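Local structure of fructose-2,6-bisphosphatase TIGAR B (Danio rerio, 3E9D) at residues Arg61-Ala66 with Met81-Leu86. The protein probably hydrolyses fructose-2,6-bisphosphate, and also fructose-1,6-bisphosphate, and so lowers glycolytic flux in favour of the pentose phosphate pathway. Numbering follows the deposited sequence.
Sequences RAIQTA and MILDPL. With PO4 (phosphate ion), chain C.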
loop_
_atom_site.group_PDB
_atom_site.type_symbol
_atom_site.label_atom_id
_atom_site.label_comp_id
_atom_site.label_asym_id
_atom_site.label_seq_id
_atom_site.Cartn_x
_atom_site.Cartn_y
_atom_site.Cartn_z
ATOM N N ARG A 61 6.476 1.521 13.077
ATOM C CA ARG A 61 6.988 2.395 12.005
ATOM C C ARG A 61 5.868 2.870 11.068
ATOM O O ARG A 61 5.898 4.004 10.588
ATOM C CB ARG A 61 8.142 1.735 11.218
ATOM C CG ARG A 61 7.822 0.377 10.550
ATOM C CD ARG A 61 9.130 -0.387 10.285
ATOM N NE ARG A 61 8.956 -1.647 9.554
ATOM C CZ ARG A 61 8.784 -2.838 10.133
ATOM N NH1 ARG A 61 8.745 -2.933 11.455
ATOM N NH2 ARG A 61 8.667 -3.936 9.389
ATOM N N ALA A 62 4.892 1.992 10.826
ATOM C CA ALA A 62 3.741 2.284 9.961
ATOM C C ALA A 62 2.693 3.139 10.687
ATOM O O ALA A 62 2.186 4.152 10.141
ATOM C CB ALA A 62 3.113 0.953 9.448
ATOM N N ILE A 63 2.368 2.741 11.923
ATOM C CA ILE A 63 1.471 3.544 12.761
ATOM C C ILE A 63 1.934 5.009 12.898
ATOM O O ILE A 63 1.131 5.929 12.743
ATOM C CB ILE A 63 1.280 2.922 14.166
ATOM C CG1 ILE A 63 0.589 1.549 14.017
ATOM C CG2 ILE A 63 0.459 3.887 15.083
ATOM C CD1 ILE A 63 0.716 0.654 15.213
ATOM N N GLN A 64 3.215 5.212 13.192
ATOM C CA GLN A 64 3.770 6.578 13.303
ATOM C C GLN A 64 3.641 7.387 12.011
ATOM O O GLN A 64 3.347 8.577 12.044
ATOM C CB GLN A 64 5.234 6.516 13.688
ATOM C CG GLN A 64 5.493 6.050 15.088
ATOM C CD GLN A 64 6.975 6.006 15.357
ATOM O OE1 GLN A 64 7.686 5.138 14.853
ATOM N NE2 GLN A 64 7.460 6.971 16.137
ATOM N N THR A 65 3.877 6.728 10.878
ATOM C CA THR A 65 3.769 7.361 9.576
ATOM C C THR A 65 2.329 7.770 9.316
ATOM O O THR A 65 2.054 8.917 8.924
ATOM C CB THR A 65 4.290 6.425 8.460
ATOM O OG1 THR A 65 5.664 6.130 8.721
ATOM C CG2 THR A 65 4.154 7.079 7.052
ATOM N N ALA A 66 1.400 6.849 9.588
ATOM C CA ALA A 66 -0.021 7.154 9.428
ATOM C C ALA A 66 -0.446 8.311 10.338
ATOM O O ALA A 66 -1.216 9.191 9.917
ATOM C CB ALA A 66 -0.866 5.921 9.690
ATOM N N MET A 81 -8.206 5.744 12.591
ATOM C CA MET A 81 -7.154 4.893 12.080
ATOM C C MET A 81 -7.469 3.449 12.495
ATOM O O MET A 81 -7.566 3.168 13.674
ATOM C CB MET A 81 -5.833 5.373 12.670
ATOM C CG MET A 81 -4.606 4.748 12.106
ATOM S SD MET A 81 -3.082 5.403 12.850
ATOM C CE MET A 81 -3.259 7.124 12.462
ATOM N N ILE A 82 -7.647 2.548 11.530
ATOM C CA ILE A 82 -7.895 1.124 11.810
ATOM C C ILE A 82 -6.590 0.340 11.664
ATOM O O ILE A 82 -5.982 0.327 10.591
ATOM C CB ILE A 82 -8.961 0.509 10.826
ATOM C CG1 ILE A 82 -10.271 1.306 10.823
ATOM C CG2 ILE A 82 -9.208 -0.981 11.096
ATOM C CD1 ILE A 82 -11.002 1.297 12.115
ATOM N N LEU A 83 -6.160 -0.306 12.743
ATOM C CA LEU A 83 -4.981 -1.164 12.689
ATOM C C LEU A 83 -5.385 -2.517 12.125
ATOM O O LEU A 83 -6.336 -3.131 12.611
ATOM C CB LEU A 83 -4.376 -1.318 14.083
ATOM C CG LEU A 83 -3.441 -0.209 14.619
ATOM C CD1 LEU A 83 -3.815 1.194 14.191
ATOM C CD2 LEU A 83 -3.327 -0.295 16.140
ATOM N N ASP A 84 -4.706 -2.973 11.081
ATOM C CA ASP A 84 -4.993 -4.286 10.529
ATOM C C ASP A 84 -3.704 -5.082 10.371
ATOM O O ASP A 84 -2.886 -4.761 9.517
ATOM C CB ASP A 84 -5.760 -4.203 9.197
ATOM C CG ASP A 84 -6.347 -5.572 8.763
ATOM O OD1 ASP A 84 -5.849 -6.637 9.238
ATOM O OD2 ASP A 84 -7.302 -5.586 7.939
ATOM N N PRO A 85 -3.530 -6.140 11.191
ATOM C CA PRO A 85 -2.336 -6.970 11.122
ATOM C C PRO A 85 -2.125 -7.616 9.748
ATOM O O PRO A 85 -1.005 -8.013 9.442
ATOM C CB PRO A 85 -2.596 -8.048 12.173
ATOM C CG PRO A 85 -3.577 -7.419 13.125
ATOM C CD PRO A 85 -4.468 -6.619 12.232
ATOM N N LEU A 86 -3.166 -7.700 8.912
ATOM C CA LEU A 86 -2.976 -8.252 7.569
ATOM C C LEU A 86 -2.039 -7.389 6.711
ATOM O O LEU A 86 -1.467 -7.874 5.731
ATOM C CB LEU A 86 -4.328 -8.474 6.852
ATOM C CG LEU A 86 -5.252 -9.605 7.334
ATOM C CD1 LEU A 86 -6.681 -9.447 6.722
ATOM C CD2 LEU A 86 -4.653 -10.976 6.969
HETATM P P PO4 C . 9.836 -2.374 5.605
HETATM O O1 PO4 C . 9.026 -2.631 6.851
HETATM O O2 PO4 C . 9.060 -1.618 4.552
HETATM O O3 PO4 C . 11.057 -1.545 5.932
HETATM O O4 PO4 C . 10.331 -3.686 5.035
#
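In the beta-alpha-beta unit of strand 53-56, helix 60-71 and strand 81-83, the helix packs on the last strand through Ala-66 and Met-81, and Ile-63 and Leu-83. Segment 61-66 and strand 81-83 run nearly antiparallel, at 171°. Met-81 CG is anti to the backbone N (chi1 -171°), and a bend at chi3 (-58°) lays the methyl against the helix. Met-81 CE lies 3.7 Å from Ala-66 C and 3.9 Å from Ala-66 CB. One turn earlier, Ile-63 CD1 meets Leu-83 CD2 at 4.3 Å. The side chains that meet here are apolar; Val-56 of the neighbouring strand also touches Ala-66 and Met-81.

The unit belongs to the histidine phosphatase fold, and Arg-61 of the same helix reaches the active site beside His-11 and His-183. Its chain, extended from CG to NE, brings the guanidinium edge to a phosphate ion, probably from the crystallisation liquor. Arg-61 NE and NH2 both donate in plane to phosphate O1, each at 2.9 Å and clearly bent. NH2 also bonds Gly-24 O. A leucine in place of Arg-61 would probably leave phosphate O1 without these two donors and Gly-24 O without this one. Thr-65 OG1 donates to Arg-61 O (2.8 Å) and also pairs with Gly-12 N, tying the helix to the loop after His-11.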